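Local coordinates for protein exodeoxyribonuclease III (Neisseria meningitidis, PDB 2JC4) that acts as a 3'-5' exonuclease in DNA repair, probably trimming double-stranded DNA with the help of magnesium or manganese ions, at residues H53-G58 / S71-V76; P115-K120 / H167-E172. All blocks are in the same frame, centred on the assembly; numbering follows the deposited sequence.

The two contacts lie on opposite sides of the chain's centre, about 30 Å apart between their centres, and share no helix or strand. Contact 1 is a surface contact of the beta framework: it brings an edge strand of one sheet against the loop that leads into an edge strand of the other, and it works through methyls, a proline ring and one face of a histidine. Contact 2 is buried and joins the beginnings of two helices. There a carboxylate, a lysine and a helix cap do most of the work, with an aromatic edge beside them. Contact 1 is remote from the annotated sites, whereas 167-172 of contact 2 borders residues of the predicted catalytic centre.

Contact 1 (H53-G58 / S71-V76)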
# COMPACT_ATOMS: atom_id res chain seq x y z
N HIS A 53 -11.43 11.92 -9.17
CA HIS A 53 -10.25 12.09 -10.03
C HIS A 53 -9.31 10.89 -9.86
O HIS A 53 -9.13 10.41 -8.75
CB HIS A 53 -9.53 13.37 -9.68
CG HIS A 53 -10.38 14.60 -9.86
ND1 HIS A 53 -10.71 15.09 -11.10
CD2 HIS A 53 -10.98 15.40 -8.95
CE1 HIS A 53 -11.47 16.16 -10.95
NE2 HIS A 53 -11.65 16.37 -9.66
N CYS A 54 -8.76 10.40 -10.98
CA CYS A 54 -7.93 9.21 -10.97
C CYS A 54 -6.64 9.47 -11.70
O CYS A 54 -6.67 10.04 -12.79
CB CYS A 54 -8.62 8.07 -11.73
SG CYS A 54 -10.20 7.63 -11.05
N VAL A 55 -5.52 9.04 -11.12
CA VAL A 55 -4.28 8.92 -11.89
C VAL A 55 -3.76 7.51 -11.69
O VAL A 55 -3.99 6.93 -10.63
CB VAL A 55 -3.21 9.97 -11.51
CG1 VAL A 55 -3.74 11.40 -11.84
CG2 VAL A 55 -2.77 9.86 -10.03
N TRP A 56 -3.12 6.95 -12.70
CA TRP A 56 -2.73 5.55 -12.59
C TRP A 56 -1.57 5.21 -13.50
O TRP A 56 -1.21 5.97 -14.43
CB TRP A 56 -3.93 4.63 -12.90
CG TRP A 56 -4.40 4.74 -14.32
CD1 TRP A 56 -4.06 3.91 -15.36
CD2 TRP A 56 -5.31 5.72 -14.88
NE1 TRP A 56 -4.70 4.31 -16.52
CE2 TRP A 56 -5.47 5.42 -16.26
CE3 TRP A 56 -6.02 6.81 -14.35
CZ2 TRP A 56 -6.28 6.17 -17.10
CZ3 TRP A 56 -6.83 7.56 -15.20
CH2 TRP A 56 -6.96 7.23 -16.56
N SER A 57 -1.03 4.02 -13.25
CA SER A 57 0.11 3.50 -14.00
C SER A 57 -0.16 2.02 -14.05
O SER A 57 -0.06 1.32 -13.00
CB SER A 57 1.42 3.74 -13.23
OG SER A 57 2.56 3.28 -13.95
N GLY A 58 -0.54 1.55 -15.23
CA GLY A 58 -0.88 0.13 -15.42
C GLY A 58 -0.04 -0.55 -16.50
O GLY A 58 0.57 0.11 -17.33
N SER A 71 -10.19 15.44 -4.58
CA SER A 71 -9.28 16.51 -5.03
C SER A 71 -8.44 16.10 -6.27
O SER A 71 -8.04 14.96 -6.41
CB SER A 71 -8.34 16.92 -3.89
OG SER A 71 -9.08 17.63 -2.90
N VAL A 72 -8.16 17.05 -7.15
CA VAL A 72 -7.35 16.78 -8.34
C VAL A 72 -5.90 16.48 -7.90
O VAL A 72 -5.28 17.28 -7.17
CB VAL A 72 -7.40 18.00 -9.34
CG1 VAL A 72 -6.59 17.73 -10.61
CG2 VAL A 72 -8.85 18.34 -9.71
N PRO A 73 -5.35 15.32 -8.30
CA PRO A 73 -3.95 15.09 -7.90
C PRO A 73 -2.98 15.98 -8.71
O PRO A 73 -3.11 16.05 -9.95
CB PRO A 73 -3.73 13.59 -8.21
CG PRO A 73 -5.13 13.02 -8.51
CD PRO A 73 -5.90 14.19 -9.07
N GLN A 74 -2.05 16.65 -8.04
CA GLN A 74 -1.07 17.52 -8.70
C GLN A 74 0.33 16.89 -8.76
O GLN A 74 0.65 15.97 -7.98
CB GLN A 74 -0.97 18.87 -7.97
CG GLN A 74 -2.34 19.53 -7.66
CD GLN A 74 -3.01 20.07 -8.92
OE1 GLN A 74 -2.38 20.78 -9.71
NE2 GLN A 74 -4.29 19.74 -9.11
N ASP A 75 1.14 17.40 -9.70
CA ASP A 75 2.55 17.05 -9.85
C ASP A 75 2.71 15.53 -9.76
O ASP A 75 3.43 15.01 -8.92
CB ASP A 75 3.39 17.79 -8.81
CG ASP A 75 3.25 19.30 -8.90
OD1 ASP A 75 3.20 19.84 -10.03
OD2 ASP A 75 3.18 19.96 -7.86
N VAL A 76 1.99 14.85 -10.64
CA VAL A 76 1.99 13.39 -10.70
C VAL A 76 3.36 12.90 -11.14
O VAL A 76 3.96 13.49 -12.07
CB VAL A 76 0.88 12.88 -11.62
CG1 VAL A 76 0.88 11.35 -11.62
CG2 VAL A 76 -0.46 13.39 -11.10
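Val72, which lies against His53, has its carbonyl O bound by NE2 of Gln74 at 3.3 Å, a bond within 71-76 whose donor stands well above the carbonyl plane instead of on a lone pair. Across the contact the chemistry is CH-pi and apolar. The CG2 methyl of Val72 sits over one face of the His53 imidazole, 3.6 Å from the ring centroid and 17° off its normal, shifted toward NE2. A chi1 of -60° sets CG of His53 beside the backbone N, anti to the carbonyl carbon, which brings the ring alongside Val72, while its CB rests 3.8 Å from CD of Pro73. A flat ring suits this place because it offers a broad surface to a methyl near the protein surface. Farther along, CG1 of Val55 meets CG2 of Val76 tip to tip at 3.9 Å and also rests against CG of the Pro73 ring at 4.0 Å; a branched aliphatic fits between them. Strand 53-57 pairs with 65-69 at the edge of one sheet, its other face packed on helix 44-48 through Cys54 and Trp56. Pro73 and Val76 lie on Ala94 of strand 91-96, and Val55, touching Ile92 as well, links the two sheets of the sandwich.

Contact 2 (P115-K120 / H167-E172); sequences PKFKYK and HCSSVE. With 2HP (dihydrogenphosphate ion), chain G; ACT (acetate ion), chain F.
Lys120 and Glu172 form the tight, buried side of this contact: NZ lies 2.6 Å from OE2 in a salt bridge that uses the anti lone pair of that oxygen. With CG turned away from the backbone N (chi1 -168°) and the rest extended, Lys120 is long enough to carry its charge into the buried site, where NZ also bonds to the carbonyl oxygens of Asn108 and Asn148. OE2 takes a second bond on its syn side, from the backbone N of His167 at 2.9 Å. OE1 receives OG of Ser169 at 2.7 Å, so glutamate's two oxygens serve both lysine and cap, and its rotation is fixed. Phe117 brings its edge to this group, CE1 standing 3.6 Å from Glu172 CD with the planes 78° apart; at the same edge CZ touches CG1 of Val171, at the partly exposed margin, at 3.7 Å. On the inner side His167 bonds through ND1 to the Asn148 carbonyl and through NE2 to an acetate, probably from the crystallisation liquor. Toward solvent, Lys116 reaches O1 of a dihydrogenphosphate. Ser169 OG accepts a bond from Glu172 N, and Ser169 N donates a weak one back to Glu172 OE1: a capping box starting helix 170-180 beside the probable active site.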
# COMPACT_ATOMS: atom_id res chain seq x y z
N PRO A 115 15.70 -15.21 -7.68
CA PRO A 115 16.25 -14.02 -8.30
C PRO A 115 15.36 -12.79 -8.07
O PRO A 115 15.84 -11.67 -8.10
CB PRO A 115 16.25 -14.36 -9.80
CG PRO A 115 15.97 -15.77 -9.94
CD PRO A 115 15.45 -16.31 -8.63
N LYS A 116 14.07 -13.02 -7.87
CA LYS A 116 13.14 -11.92 -7.55
C LYS A 116 13.41 -11.28 -6.19
O LYS A 116 13.02 -10.16 -5.95
CB LYS A 116 11.68 -12.37 -7.69
CG LYS A 116 11.31 -12.78 -9.09
CD LYS A 116 9.89 -13.30 -9.19
CE LYS A 116 9.65 -13.74 -10.63
NZ LYS A 116 8.21 -14.08 -10.85
N PHE A 117 14.10 -11.99 -5.30
CA PHE A 117 14.51 -11.41 -4.02
C PHE A 117 15.67 -10.41 -4.19
O PHE A 117 15.79 -9.45 -3.41
CB PHE A 117 14.89 -12.52 -3.02
CG PHE A 117 14.91 -12.06 -1.58
CD1 PHE A 117 13.71 -11.82 -0.91
CD2 PHE A 117 16.11 -11.88 -0.89
CE1 PHE A 117 13.71 -11.44 0.42
CE2 PHE A 117 16.10 -11.47 0.44
CZ PHE A 117 14.90 -11.25 1.08
N LYS A 118 16.56 -10.66 -5.17
CA LYS A 118 17.60 -9.67 -5.49
C LYS A 118 16.94 -8.42 -6.09
O LYS A 118 17.35 -7.29 -5.79
CB LYS A 118 18.69 -10.21 -6.44
CG LYS A 118 19.50 -11.39 -5.85
CD LYS A 118 20.99 -11.08 -5.79
CE LYS A 118 21.73 -12.02 -4.83
NZ LYS A 118 22.02 -13.34 -5.49
N TYR A 119 15.96 -8.64 -6.97
CA TYR A 119 15.13 -7.55 -7.51
C TYR A 119 14.52 -6.78 -6.35
O TYR A 119 14.65 -5.57 -6.29
CB TYR A 119 14.08 -8.06 -8.49
CG TYR A 119 13.01 -7.08 -8.97
CD1 TYR A 119 13.34 -5.77 -9.39
CD2 TYR A 119 11.67 -7.48 -9.04
CE1 TYR A 119 12.33 -4.87 -9.84
CE2 TYR A 119 10.68 -6.62 -9.48
CZ TYR A 119 11.02 -5.31 -9.86
OH TYR A 119 10.02 -4.48 -10.31
N LYS A 120 13.90 -7.49 -5.40
CA LYS A 120 13.30 -6.83 -4.24
C LYS A 120 14.30 -5.91 -3.53
O LYS A 120 13.96 -4.78 -3.18
CB LYS A 120 12.72 -7.84 -3.23
CG LYS A 120 11.83 -7.22 -2.16
CD LYS A 120 11.19 -8.30 -1.25
CE LYS A 120 10.10 -7.71 -0.32
NZ LYS A 120 9.26 -8.77 0.34
N HIS A 167 8.62 -12.31 3.31
CA HIS A 167 7.81 -11.34 4.05
C HIS A 167 8.25 -11.08 5.48
O HIS A 167 8.07 -9.97 5.97
CB HIS A 167 6.29 -11.64 4.04
CG HIS A 167 5.73 -11.88 2.68
ND1 HIS A 167 5.96 -11.02 1.62
CD2 HIS A 167 4.97 -12.89 2.19
CE1 HIS A 167 5.35 -11.49 0.54
NE2 HIS A 167 4.73 -12.62 0.86
N CYS A 168 8.80 -12.10 6.14
CA CYS A 168 9.13 -12.02 7.57
C CYS A 168 10.62 -12.17 7.92
O CYS A 168 10.96 -12.39 9.09
CB CYS A 168 8.34 -13.11 8.31
SG CYS A 168 6.57 -13.01 8.02
N SER A 169 11.49 -12.07 6.92
CA SER A 169 12.94 -12.22 7.16
C SER A 169 13.57 -11.00 7.80
O SER A 169 13.10 -9.84 7.66
CB SER A 169 13.70 -12.60 5.86
OG SER A 169 13.80 -11.48 4.98
N SER A 170 14.65 -11.25 8.53
CA SER A 170 15.44 -10.19 9.16
C SER A 170 15.92 -9.14 8.14
O SER A 170 15.84 -7.91 8.39
CB SER A 170 16.61 -10.81 9.94
OG SER A 170 17.50 -11.54 9.08
N VAL A 171 16.36 -9.59 6.98
CA VAL A 171 16.83 -8.60 5.99
C VAL A 171 15.69 -7.73 5.42
O VAL A 171 15.85 -6.52 5.27
CB VAL A 171 17.72 -9.23 4.88
CG1 VAL A 171 16.92 -10.23 4.02
CG2 VAL A 171 18.39 -8.14 4.05
N GLU A 172 14.56 -8.35 5.10
CA GLU A 172 13.37 -7.59 4.66
C GLU A 172 12.97 -6.60 5.73
O GLU A 172 12.65 -5.43 5.44
CB GLU A 172 12.21 -8.53 4.38
CG GLU A 172 12.30 -9.24 3.02
CD GLU A 172 11.31 -10.41 2.93
OE1 GLU A 172 11.47 -11.38 3.69
OE2 GLU A 172 10.36 -10.36 2.11
P 2HP G . 7.22 -11.19 -13.32
O1 2HP G . 6.66 -11.83 -12.03
O2 2HP G . 8.74 -10.99 -13.42
O3 2HP G . 6.45 -9.77 -13.48
O4 2HP G . 6.75 -12.19 -14.49
C ACT F . 1.64 -12.82 -0.70
O ACT F . 2.67 -13.52 -0.70
OXT ACT F . 0.84 -12.96 -1.66
CH3 ACT F . 1.44 -11.88 0.43